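Local coordinates for chromosome segregation protein smc (Pyrococcus furiosus, PDB 3KTA) that forms part of the N-terminal half of an SMC ABC-type ATPase head that binds and hydrolyses ATP and probably helps condense and partition chromosomes, at residues I46-G51 against S61-L66. Numbering follows the deposited sequence.
Sequences ILFVLG and SRISDL
Phe48 O is gripped twice: Gly51 N reaches it at 3.0 Å as helix 39-49 comes to an end, and Arg104 NH1 of strand 99-106 also donates to it. Gly51, with its positive phi, is the C-prime residue of the Schellman motif that closes this helix, the one that starts at the P-loop lysine. From that last turn the Phe48 ring extends to 61-66, its CG anti to the backbone N (chi1 175°). The closest approach is Phe48 CD1 to Leu66 CD1 at 3.6 Å, and the same methyl lies 4.0 Å from Phe48 CE1, so it sits obliquely against the CD1-CE1 bond. Phe48 and Leu66 run in opposite senses as they pass, meeting flank to flank. Ile63 comes to the ring edge, near its plane, with CG1 4.4 Å from Phe48 CE1.

The 3-10 turn of 63-66 presents both aliphatic residues together. Leu66 N bonds Ile63 O at 3.1 Å, while Asp65 folds back so that its OD2 accepts Arg62 N at 3.0 Å, the N-H coming from above the carboxylate plane. Phe12, Met58, Val82 and Val106 add to the apolar surroundings of the Phe48 ring. On the nucleotide side, Asp65 O makes a weak hydrogen bond to N6B of the bound bis(adenosine)-5'-pentaphosphate, and Leu66 pairs through its backbone with Lys13.

Across the contact itself the chemistry is purely apolar. With no polar bond between 46-51 and 61-66, the fit of Leu66 and Ile63 against one ring is what joins the end of the Walker A helix to the loop whose Asp65 and Leu66 line the nucleotide pocket.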
loop_
_atom_site.group_PDB
_atom_site.type_symbol
_atom_site.label_atom_id
_atom_site.label_comp_id
_atom_site.label_asym_id
_atom_site.label_seq_id
_atom_site.Cartn_x
_atom_site.Cartn_y
_atom_site.Cartn_z
ATOM N N ILE A 46 1.571 -10.113 2.144
ATOM C CA ILE A 46 0.231 -9.672 1.770
ATOM C C ILE A 46 -0.046 -9.918 0.282
ATOM O O ILE A 46 -1.086 -10.467 -0.071
ATOM C CB ILE A 46 0.008 -8.200 2.141
ATOM C CG1 ILE A 46 0.121 -8.037 3.660
ATOM C CG2 ILE A 46 -1.349 -7.703 1.585
ATOM C CD1 ILE A 46 0.154 -6.582 4.117
ATOM N N LEU A 47 0.885 -9.525 -0.587
ATOM C CA LEU A 47 0.737 -9.800 -2.015
ATOM C C LEU A 47 0.518 -11.299 -2.261
ATOM O O LEU A 47 -0.331 -11.709 -3.082
ATOM C CB LEU A 47 1.998 -9.365 -2.770
ATOM C CG LEU A 47 2.253 -7.860 -2.822
ATOM C CD1 LEU A 47 3.530 -7.574 -3.606
ATOM C CD2 LEU A 47 1.080 -7.157 -3.446
ATOM N N PHE A 48 1.300 -12.109 -1.555
ATOM C CA PHE A 48 1.288 -13.563 -1.743
ATOM C C PHE A 48 -0.046 -14.175 -1.348
ATOM O O PHE A 48 -0.661 -14.917 -2.127
ATOM C CB PHE A 48 2.412 -14.171 -0.906
ATOM C CG PHE A 48 2.439 -15.671 -0.906
ATOM C CD1 PHE A 48 2.910 -16.366 -2.003
ATOM C CD2 PHE A 48 2.033 -16.376 0.215
ATOM C CE1 PHE A 48 2.957 -17.766 -1.987
ATOM C CE2 PHE A 48 2.087 -17.764 0.239
ATOM C CZ PHE A 48 2.551 -18.447 -0.864
ATOM N N VAL A 49 -0.500 -13.860 -0.139
ATOM C CA VAL A 49 -1.716 -14.495 0.378
ATOM C C VAL A 49 -2.967 -14.036 -0.373
ATOM O O VAL A 49 -3.964 -14.764 -0.426
ATOM C CB VAL A 49 -1.856 -14.287 1.905
ATOM C CG1 VAL A 49 -2.191 -12.830 2.228
ATOM C CG2 VAL A 49 -2.901 -15.255 2.475
ATOM N N LEU A 50 -2.906 -12.856 -0.990
ATOM C CA LEU A 50 -4.034 -12.331 -1.761
ATOM C C LEU A 50 -3.992 -12.792 -3.216
ATOM O O LEU A 50 -4.745 -12.300 -4.063
ATOM C CB LEU A 50 -4.085 -10.799 -1.687
ATOM C CG LEU A 50 -4.259 -10.233 -0.279
ATOM C CD1 LEU A 50 -4.338 -8.701 -0.322
ATOM C CD2 LEU A 50 -5.474 -10.827 0.423
ATOM N N GLY A 51 -3.092 -13.725 -3.503
ATOM C CA GLY A 51 -3.147 -14.443 -4.769
ATOM C C GLY A 51 -2.132 -14.035 -5.811
ATOM O O GLY A 51 -2.251 -14.420 -6.977
ATOM N N SER A 61 12.688 -14.947 -8.295
ATOM C CA SER A 61 12.810 -15.420 -9.672
ATOM C C SER A 61 11.642 -16.338 -9.997
ATOM O O SER A 61 11.039 -16.247 -11.067
ATOM C CB SER A 61 14.139 -16.150 -9.893
ATOM N N ARG A 62 11.331 -17.231 -9.066
ATOM C CA ARG A 62 10.132 -18.051 -9.178
ATOM C C ARG A 62 9.474 -18.141 -7.813
ATOM O O ARG A 62 10.099 -17.853 -6.794
ATOM C CB ARG A 62 10.455 -19.452 -9.713
ATOM C CG ARG A 62 11.267 -20.300 -8.758
ATOM C CD ARG A 62 12.751 -20.245 -9.079
ATOM N N ILE A 63 8.214 -18.550 -7.792
ATOM C CA ILE A 63 7.429 -18.524 -6.562
ATOM C C ILE A 63 8.015 -19.385 -5.432
ATOM O O ILE A 63 7.920 -19.022 -4.265
ATOM C CB ILE A 63 5.960 -18.914 -6.832
ATOM C CG1 ILE A 63 5.039 -18.269 -5.792
ATOM C CG2 ILE A 63 5.809 -20.432 -6.897
ATOM C CD1 ILE A 63 4.920 -16.769 -5.968
ATOM N N SER A 64 8.647 -20.509 -5.766
ATOM C CA SER A 64 9.249 -21.358 -4.737
ATOM C C SER A 64 10.411 -20.675 -4.007
ATOM O O SER A 64 10.784 -21.081 -2.894
ATOM C CB SER A 64 9.708 -22.695 -5.330
ATOM O OG SER A 64 10.633 -22.492 -6.385
ATOM N N ASP A 65 10.975 -19.639 -4.628
ATOM C CA ASP A 65 12.076 -18.884 -4.031
ATOM C C ASP A 65 11.612 -18.094 -2.813
ATOM O O ASP A 65 12.428 -17.524 -2.084
ATOM C CB ASP A 65 12.689 -17.924 -5.050
ATOM C CG ASP A 65 13.481 -18.643 -6.138
ATOM O OD1 ASP A 65 14.022 -19.736 -5.867
ATOM O OD2 ASP A 65 13.570 -18.102 -7.260
ATOM N N LEU A 66 10.300 -18.064 -2.596
ATOM C CA LEU A 66 9.728 -17.419 -1.422
ATOM C C LEU A 66 9.879 -18.274 -0.168
ATOM O O LEU A 66 9.569 -17.839 0.940
ATOM C CB LEU A 66 8.252 -17.120 -1.665
ATOM C CG LEU A 66 7.923 -16.101 -2.753
ATOM C CD1 LEU A 66 6.418 -15.978 -2.888
ATOM C CD2 LEU A 66 8.539 -14.743 -2.430
#